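Local coordinates for envelope glycoprotein (Thogoto virus, PDB 5XEA) that probably attaches the virus to a receptor on the host cell and then drives fusion of the virion with the host membrane, at residues K161-T164 / S170-E173; H174-P179 / F195-E200; R330-L335 / F350-C355. One frame throughout, in Å; residues are numbered along the deposited sequence. Where two conformers were deposited one is given.

Contacts 1 and 2 are neighbours, with centres 12 Å apart, and follow each other along the chain: the second strand of the hairpin in contact 1 runs straight into the turn of contact 2. His-174 makes the join, its O 2.7 Å from Val-162 N and its NE2 2.9 Å from Thr-164 OG1. A glycan carried by the protein itself lies beside contact 1, touching Ser-170 and Val-172. Contact 3 is remote, its centre 75 Å from that of contact 1 and 72 Å from that of contact 2, in a region where the three subunits of the trimer meet.

Contact 1 of 3, residues K161-T164 / S170-E173; sequences KVST and STVE
Ser-163 and Glu-173 face each other as a non-hydrogen-bonded pair of an antiparallel beta hairpin, and their side chains add a hydrogen bond where the backbones make none between them. Ser-163 OG donates to Glu-173 OE1 over 2.5 Å, meeting the anti lone pair, away from the other carboxylate oxygen. The serine hydroxyl gets there by standing trans to its own backbone N (chi1 -178°), while the glutamate chain doubles back at chi2 (70°) to bring its carboxylate over the serine. Thr-171 OG1, on the same strand as the glutamate, donates to the syn lone pair of that same OE1 at 2.9 Å. Two hydroxyls thus grip one oxygen and fix how the carboxylate is turned.

One step along, Thr-164 and Val-172 form the hydrogen-bonded pair, with Thr-164 N to Val-172 O at 2.9 Å and Val-172 N to Thr-164 O at 3.0 Å. Weaker CA-H...O contacts flank them, Glu-173 CA lying 3.2 Å from Val-162 O. On the face opposite Ser-163, the Thr-164 hydroxyl bonds to Glu-40 OE1.

The hairpin continues a larger antiparallel sheet: strand 159-165 pairs on its other side with strand 133-156, where Gln-154 packs against both Ser-163 and Glu-173, while Leu-180 of strand 180-184 packs against Thr-164 and Val-172.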
loop_
_atom_site.group_PDB
_atom_site.type_symbol
_atom_site.label_atom_id
_atom_site.label_comp_id
_atom_site.label_asym_id
_atom_site.label_seq_id
_atom_site.Cartn_x
_atom_site.Cartn_y
_atom_site.Cartn_z
ATOM N N LYS B 161 13.296 20.930 -11.979
ATOM C CA LYS B 161 13.382 20.069 -13.141
ATOM C C LYS B 161 12.253 19.050 -13.097
ATOM O O LYS B 161 11.686 18.760 -12.037
ATOM C CB LYS B 161 14.741 19.375 -13.176
ATOM C CG LYS B 161 15.912 20.333 -13.299
ATOM C CD LYS B 161 15.915 20.996 -14.669
ATOM C CE LYS B 161 17.201 21.778 -14.907
ATOM N NZ LYS B 161 17.214 22.393 -16.264
ATOM N N VAL B 162 11.903 18.528 -14.266
ATOM C CA VAL B 162 11.011 17.378 -14.317
ATOM C C VAL B 162 11.839 16.131 -14.046
ATOM O O VAL B 162 12.968 16.001 -14.532
ATOM C CB VAL B 162 10.291 17.303 -15.672
ATOM C CG1 VAL B 162 9.564 15.956 -15.832
ATOM C CG2 VAL B 162 9.336 18.467 -15.818
ATOM N N SER B 163 11.301 15.217 -13.249
ATOM C CA SER B 163 12.015 14.008 -12.844
ATOM C C SER B 163 11.292 12.820 -13.461
ATOM O O SER B 163 10.232 12.414 -12.980
ATOM C CB SER B 163 12.080 13.904 -11.319
ATOM O OG SER B 163 12.800 12.759 -10.896
ATOM N N THR B 164 11.869 12.278 -14.529
ATOM C CA THR B 164 11.296 11.141 -15.225
ATOM C C THR B 164 11.672 9.863 -14.491
ATOM O O THR B 164 12.839 9.656 -14.143
ATOM C CB THR B 164 11.780 11.121 -16.674
ATOM O OG1 THR B 164 11.045 12.102 -17.411
ATOM C CG2 THR B 164 11.612 9.711 -17.331
ATOM N N SER B 170 15.961 4.256 -11.151
ATOM C CA SER B 170 16.695 5.471 -11.448
ATOM C C SER B 170 15.746 6.562 -11.950
ATOM O O SER B 170 14.595 6.311 -12.312
ATOM C CB SER B 170 17.785 5.188 -12.483
ATOM O OG SER B 170 18.737 4.288 -11.947
ATOM N N THR B 171 16.241 7.793 -11.959
ATOM C CA THR B 171 15.471 8.919 -12.467
ATOM C C THR B 171 16.350 9.789 -13.355
ATOM O O THR B 171 17.570 9.852 -13.176
ATOM C CB THR B 171 14.896 9.784 -11.333
ATOM O OG1 THR B 171 15.974 10.375 -10.595
ATOM C CG2 THR B 171 14.032 8.942 -10.388
ATOM N N VAL B 172 15.706 10.483 -14.293
ATOM C CA VAL B 172 16.373 11.416 -15.193
ATOM C C VAL B 172 15.741 12.788 -15.009
ATOM O O VAL B 172 14.546 12.967 -15.272
ATOM C CB VAL B 172 16.273 10.972 -16.662
ATOM C CG1 VAL B 172 17.098 11.900 -17.548
ATOM C CG2 VAL B 172 16.729 9.523 -16.818
ATOM N N GLU B 173 16.543 13.757 -14.592
ATOM C CA GLU B 173 16.060 15.114 -14.362
ATOM C C GLU B 173 16.336 15.978 -15.587
ATOM O O GLU B 173 17.448 15.976 -16.123
ATOM C CB GLU B 173 16.696 15.716 -13.112
ATOM C CG GLU B 173 16.003 15.273 -11.819
ATOM C CD GLU B 173 16.243 13.805 -11.494
ATOM O OE1 GLU B 173 15.265 13.027 -11.416
ATOM O OE2 GLU B 173 17.420 13.431 -11.323
#

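Contact 2 of 3, residues H174-P179 / F195-E200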
loop_
_atom_site.group_PDB
_atom_site.type_symbol
_atom_site.label_atom_id
_atom_site.label_comp_id
_atom_site.label_asym_id
_atom_site.label_seq_id
_atom_site.Cartn_x
_atom_site.Cartn_y
_atom_site.Cartn_z
ATOM N N HIS B 174 15.309 16.684 -16.048
ATOM C CA HIS B 174 15.433 17.495 -17.246
ATOM C C HIS B 174 14.446 18.650 -17.177
ATOM O O HIS B 174 13.470 18.619 -16.422
ATOM C CB HIS B 174 15.184 16.672 -18.505
ATOM C CG HIS B 174 13.858 15.981 -18.512
ATOM N ND1 HIS B 174 12.767 16.473 -19.191
ATOM C CD2 HIS B 174 13.446 14.838 -17.914
ATOM C CE1 HIS B 174 11.739 15.660 -19.017
ATOM N NE2 HIS B 174 12.124 14.663 -18.243
ATOM N N SER B 175 14.708 19.671 -17.989
ATOM C CA SER B 175 13.764 20.770 -18.092
ATOM C C SER B 175 12.527 20.321 -18.864
ATOM O O SER B 175 12.567 19.376 -19.651
ATOM C CB SER B 175 14.413 21.971 -18.773
ATOM O OG SER B 175 13.596 22.412 -19.839
ATOM N N ALA B 176 11.411 21.006 -18.629
ATOM C CA ALA B 176 10.164 20.616 -19.281
ATOM C C ALA B 176 10.217 20.804 -20.792
ATOM O O ALA B 176 9.443 20.165 -21.510
ATOM C CB ALA B 176 8.986 21.402 -18.693
ATOM N N GLY B 177 11.101 21.670 -21.290
ATOM C CA GLY B 177 11.252 21.841 -22.720
ATOM C C GLY B 177 12.250 20.923 -23.386
ATOM O O GLY B 177 12.298 20.872 -24.615
ATOM N N GLU B 178 13.062 20.205 -22.603
ATOM C CA GLU B 178 14.031 19.255 -23.145
ATOM C C GLU B 178 13.406 17.865 -23.193
ATOM O O GLU B 178 13.274 17.223 -22.141
ATOM C CB GLU B 178 15.304 19.216 -22.298
ATOM C CG GLU B 178 16.106 20.496 -22.253
ATOM C CD GLU B 178 17.306 20.409 -21.315
ATOM O OE1 GLU B 178 17.221 19.680 -20.300
ATOM O OE2 GLU B 178 18.335 21.065 -21.594
ATOM N N PRO B 179 13.020 17.359 -24.359
ATOM C CA PRO B 179 12.537 15.975 -24.427
ATOM C C PRO B 179 13.684 15.009 -24.187
ATOM O O PRO B 179 14.844 15.307 -24.473
ATOM C CB PRO B 179 11.995 15.849 -25.856
ATOM C CG PRO B 179 12.107 17.229 -26.474
ATOM C CD PRO B 179 13.147 17.964 -25.692
ATOM N N PHE B 195 3.410 20.305 -21.176
ATOM C CA PHE B 195 2.977 21.132 -20.058
ATOM C C PHE B 195 4.099 22.105 -19.737
ATOM O O PHE B 195 5.233 21.953 -20.199
ATOM C CB PHE B 195 2.604 20.295 -18.820
ATOM C CG PHE B 195 3.720 19.388 -18.314
ATOM C CD1 PHE B 195 4.784 19.900 -17.578
ATOM C CD2 PHE B 195 3.671 18.012 -18.546
ATOM C CE1 PHE B 195 5.794 19.068 -17.110
ATOM C CE2 PHE B 195 4.676 17.172 -18.081
ATOM C CZ PHE B 195 5.739 17.698 -17.365
ATOM N N GLU B 196 3.776 23.094 -18.915
ATOM C CA GLU B 196 4.760 24.051 -18.441
ATOM C C GLU B 196 4.793 24.058 -16.921
ATOM O O GLU B 196 3.795 23.757 -16.258
ATOM C CB GLU B 196 4.467 25.454 -18.967
ATOM C CG GLU B 196 4.757 25.610 -20.447
ATOM C CD GLU B 196 3.763 26.520 -21.135
ATOM O OE1 GLU B 196 2.556 26.411 -20.835
ATOM O OE2 GLU B 196 4.192 27.348 -21.968
ATOM N N ILE B 197 5.964 24.371 -16.380
ATOM C CA ILE B 197 6.114 24.550 -14.944
ATOM C C ILE B 197 5.700 25.979 -14.614
ATOM O O ILE B 197 6.222 26.935 -15.196
ATOM C CB ILE B 197 7.552 24.256 -14.491
ATOM C CG1 ILE B 197 7.838 22.755 -14.609
ATOM C CG2 ILE B 197 7.771 24.735 -13.071
ATOM C CD1 ILE B 197 9.263 22.378 -14.275
ATOM N N GLN B 198 4.749 26.119 -13.692
ATOM C CA GLN B 198 4.164 27.398 -13.317
ATOM C C GLN B 198 4.606 27.768 -11.911
ATOM O O GLN B 198 4.612 26.923 -11.011
ATOM C CB GLN B 198 2.639 27.323 -13.387
ATOM C CG GLN B 198 2.155 26.575 -14.610
ATOM C CD GLN B 198 0.653 26.456 -14.683
ATOM O OE1 GLN B 198 0.029 25.779 -13.866
ATOM N NE2 GLN B 198 0.059 27.109 -15.674
ATOM N N ARG B 199 4.970 29.036 -11.731
ATOM C CA ARG B 199 5.431 29.592 -10.465
ATOM C C ARG B 199 4.298 30.362 -9.794
ATOM O O ARG B 199 3.427 30.919 -10.466
ATOM C CB ARG B 199 6.637 30.503 -10.710
ATOM C CG ARG B 199 7.230 31.167 -9.490
ATOM C CD ARG B 199 8.078 32.362 -9.897
ATOM N NE ARG B 199 8.516 33.137 -8.743
ATOM C CZ ARG B 199 9.781 33.247 -8.356
ATOM N NH1 ARG B 199 10.741 32.635 -9.040
ATOM N NH2 ARG B 199 10.090 33.975 -7.290
ATOM N N GLU B 200 4.309 30.389 -8.460
ATOM C CA GLU B 200 3.188 30.955 -7.720
ATOM C C GLU B 200 3.584 31.175 -6.264
ATOM O O GLU B 200 4.280 30.343 -5.671
ATOM C CB GLU B 200 1.969 30.031 -7.809
ATOM C CG GLU B 200 0.658 30.649 -7.386
ATOM C CD GLU B 200 -0.500 29.679 -7.545
ATOM O OE1 GLU B 200 -0.237 28.465 -7.677
ATOM O OE2 GLU B 200 -1.669 30.122 -7.544
#
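Ala-176 carries this contact, presenting its methyl to Phe-195 and Ile-197 from the second position of a type I beta turn that runs from Ser-175 to Glu-178. The turn follows the strand ending at His-174 and leads toward strand 180-184.

At His-174 the imidazole leans forward along the chain to the next residue. Its ND1 donates to Ser-175 O at 2.9 Å, arriving 46° out of the carbonyl plane and so not along a lone pair, while NE2 bonds to Thr-164 OG1 of the hairpin. Ser-175 ties the turn together twice. Its carbonyl oxygen also takes the closing bond of the turn, from Glu-178 N at 3.1 Å, and the two donors reach it from opposite faces of the carbonyl plane. Its hydroxyl accepts from Gly-177 N at 3.0 Å, an ST turn laid over the beta turn. Between these bonds the backbone of Ala-176 is held in place, with its CB directed toward Phe-195 and Ile-197. Further on, Glu-178 holds its side chain extended (chi2 176°), and its OE1 takes a weak 3.4 Å bond from Ser-175 N.

The methyl meets a mixed surface: Phe-195 O, 4.1 Å from Ala-176 CB, lies closest, beside the Phe-195 ring and Ile-197. A chi1 of 57° brings the end of the Phe-195 ring nearer Ala-176, and the ring lies nearly parallel to that of Phe-151. Ile-197, whose strand pairs with strand 24-35, sets its CB toward the turn and offers CG1. The turn, a connection within one sheet, thus meets the start of strand 197-209 of another: Ala-176 CB approaches the Phe-195 ring obliquely, 4.3 Å from CE1, and sits 4.5 Å from Ile-197 CG1.

Contact 3 of 3, residues R330-L335 / F350-C355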
loop_
_atom_site.group_PDB
_atom_site.type_symbol
_atom_site.label_atom_id
_atom_site.label_comp_id
_atom_site.label_asym_id
_atom_site.label_seq_id
_atom_site.Cartn_x
_atom_site.Cartn_y
_atom_site.Cartn_z
ATOM N N ARG B 330 -33.850 35.529 40.113
ATOM C CA ARG B 330 -34.103 35.631 38.678
ATOM C C ARG B 330 -33.085 34.858 37.840
ATOM O O ARG B 330 -33.296 34.695 36.636
ATOM C CB ARG B 330 -34.122 37.099 38.238
ATOM C CG ARG B 330 -35.482 37.782 38.420
ATOM C CD ARG B 330 -35.419 39.294 38.243
ATOM N NE ARG B 330 -35.007 39.969 39.471
ATOM C CZ ARG B 330 -33.950 40.771 39.579
ATOM N NH1 ARG B 330 -33.174 41.009 38.527
ATOM N NH2 ARG B 330 -33.654 41.322 40.750
ATOM N N LEU B 331 -32.012 34.367 38.465
ATOM C CA LEU B 331 -30.913 33.732 37.745
ATOM C C LEU B 331 -31.386 32.523 36.947
ATOM O O LEU B 331 -31.068 32.384 35.758
ATOM C CB LEU B 331 -29.816 33.321 38.734
ATOM C CG LEU B 331 -28.654 32.520 38.134
ATOM C CD1 LEU B 331 -27.990 33.297 37.026
ATOM C CD2 LEU B 331 -27.630 32.166 39.190
ATOM N N ILE B 332 -32.125 31.617 37.585
ATOM C CA ILE B 332 -32.508 30.386 36.894
ATOM C C ILE B 332 -33.384 30.709 35.691
ATOM O O ILE B 332 -33.168 30.187 34.584
ATOM C CB ILE B 332 -33.188 29.411 37.873
ATOM C CG1 ILE B 332 -32.137 28.831 38.824
ATOM C CG2 ILE B 332 -33.920 28.306 37.119
ATOM C CD1 ILE B 332 -32.715 28.084 39.995
ATOM N N GLY B 333 -34.345 31.614 35.874
ATOM C CA GLY B 333 -35.159 32.055 34.752
ATOM C C GLY B 333 -34.325 32.574 33.595
ATOM O O GLY B 333 -34.632 32.319 32.425
ATOM N N ARG B 334 -33.236 33.282 33.903
ATOM C CA ARG B 334 -32.345 33.775 32.854
ATOM C C ARG B 334 -31.551 32.646 32.196
ATOM O O ARG B 334 -31.226 32.728 31.008
ATOM C CB ARG B 334 -31.390 34.825 33.421
ATOM C CG ARG B 334 -31.929 36.235 33.398
ATOM C CD ARG B 334 -30.798 37.241 33.239
ATOM N NE ARG B 334 -29.830 37.174 34.327
ATOM C CZ ARG B 334 -28.551 37.510 34.193
ATOM N NH1 ARG B 334 -28.099 37.917 33.008
ATOM N NH2 ARG B 334 -27.725 37.421 35.231
ATOM N N LEU B 335 -31.216 31.594 32.948
ATOM C CA LEU B 335 -30.455 30.488 32.368
ATOM C C LEU B 335 -31.311 29.673 31.406
ATOM O O LEU B 335 -30.823 29.206 30.371
ATOM C CB LEU B 335 -29.886 29.595 33.469
ATOM C CG LEU B 335 -28.700 30.186 34.229
ATOM C CD1 LEU B 335 -28.302 29.282 35.372
ATOM C CD2 LEU B 335 -27.523 30.448 33.297
ATOM N N PHE B 350 -36.210 23.554 43.924
ATOM C CA PHE B 350 -36.777 24.892 43.888
ATOM C C PHE B 350 -38.087 24.856 43.123
ATOM O O PHE B 350 -38.295 24.007 42.249
ATOM C CB PHE B 350 -35.843 25.921 43.232
ATOM C CG PHE B 350 -35.386 25.527 41.838
ATOM C CD1 PHE B 350 -36.071 25.958 40.712
ATOM C CD2 PHE B 350 -34.281 24.702 41.662
ATOM C CE1 PHE B 350 -35.649 25.565 39.422
ATOM C CE2 PHE B 350 -33.855 24.317 40.374
ATOM C CZ PHE B 350 -34.537 24.759 39.269
ATOM N N LEU B 351 -38.957 25.790 43.474
ATOM C CA LEU B 351 -40.189 26.075 42.768
ATOM C C LEU B 351 -39.935 27.190 41.770
ATOM O O LEU B 351 -38.965 27.946 41.878
ATOM C CB LEU B 351 -41.290 26.516 43.746
ATOM C CG LEU B 351 -41.667 25.620 44.924
ATOM C CD1 LEU B 351 -42.641 26.357 45.866
ATOM C CD2 LEU B 351 -42.290 24.353 44.409
ATOM N N LEU B 352 -40.836 27.313 40.814
ATOM C CA LEU B 352 -40.800 28.419 39.870
ATOM C C LEU B 352 -42.113 29.181 39.950
ATOM O O LEU B 352 -43.195 28.590 39.837
ATOM C CB LEU B 352 -40.536 27.917 38.444
ATOM C CG LEU B 352 -39.126 27.373 38.190
ATOM C CD1 LEU B 352 -39.002 26.817 36.784
ATOM C CD2 LEU B 352 -38.064 28.459 38.431
ATOM N N HIS B 353 -42.016 30.489 40.149
ATOM C CA HIS B 353 -43.182 31.359 40.169
ATOM C C HIS B 353 -43.288 32.090 38.840
ATOM O O HIS B 353 -42.280 32.566 38.313
ATOM C CB HIS B 353 -43.100 32.374 41.315
ATOM C CG HIS B 353 -43.050 31.747 42.674
ATOM N ND1 HIS B 353 -44.120 31.076 43.228
ATOM C CD2 HIS B 353 -42.058 31.698 43.591
ATOM C CE1 HIS B 353 -43.779 30.619 44.422
ATOM N NE2 HIS B 353 -42.534 30.986 44.666
ATOM N N GLN B 354 -44.507 32.200 38.313
ATOM C CA GLN B 354 -44.737 32.790 37.007
ATOM C C GLN B 354 -45.881 33.797 37.071
ATOM O O GLN B 354 -46.665 33.824 38.017
ATOM C CB GLN B 354 -45.049 31.707 35.972
ATOM C CG GLN B 354 -44.671 32.105 34.551
ATOM C CD GLN B 354 -45.156 31.122 33.513
ATOM O OE1 GLN B 354 -45.287 29.931 33.789
ATOM N NE2 GLN B 354 -45.446 31.619 32.311
ATOM N N CYS B 355 -45.975 34.605 36.015
ATOM C CA CYS B 355 -47.003 35.643 35.799
ATOM C C CYS B 355 -47.189 36.501 37.061
ATOM O O CYS B 355 -46.705 37.636 37.113
ATOM C CB CYS B 355 -48.323 34.996 35.354
ATOM S SG CYS B 355 -49.828 35.443 36.267
#
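The short helix 331-335, which follows the long helix 282-327, packs here on a strand of the two-stranded antiparallel sheet 341-344/350-354, with Ile-332 of the helix set against Phe-350 and Leu-352. The main interaction is a CH-pi contact. Ile-332 CD1 stands over the middle of the Phe-350 ring, 3.8 Å from the centroid and only 6° off the ring normal, so that all six ring carbons lie at nearly equal distance from this one methyl.

Helix and strand send these two side chains out to meet each other. On the helix side, the isoleucine reaches out through an extended CG1 branch (chi2 168°), which delivers CD1 to the ring. Its shorter branch falls between the two strand residues: CG2 is 4.0 Å from Phe-350 CE1 and 4.3 Å from Leu-352 CD2. Phe-350 and Leu-352 are two apart on the strand, which puts both on the same side of it, Phe-350 facing the helix and Leu-352 reaching it with its end, and all three residues are buried.

Around these three, Ala-325 of helix 282-327 and Phe-344 of strand 341-344 also pack on Ile-332. The sheet runs on into the second subunit through an antiparallel strand, and beyond its end Cys-355, poorly ordered, forms a disulfide with Cys-2 of that second subunit. Ile-395 of the third subunit packs on Phe-350 and Leu-352, so this helix-strand unit lies where all three chains of the trimer come together.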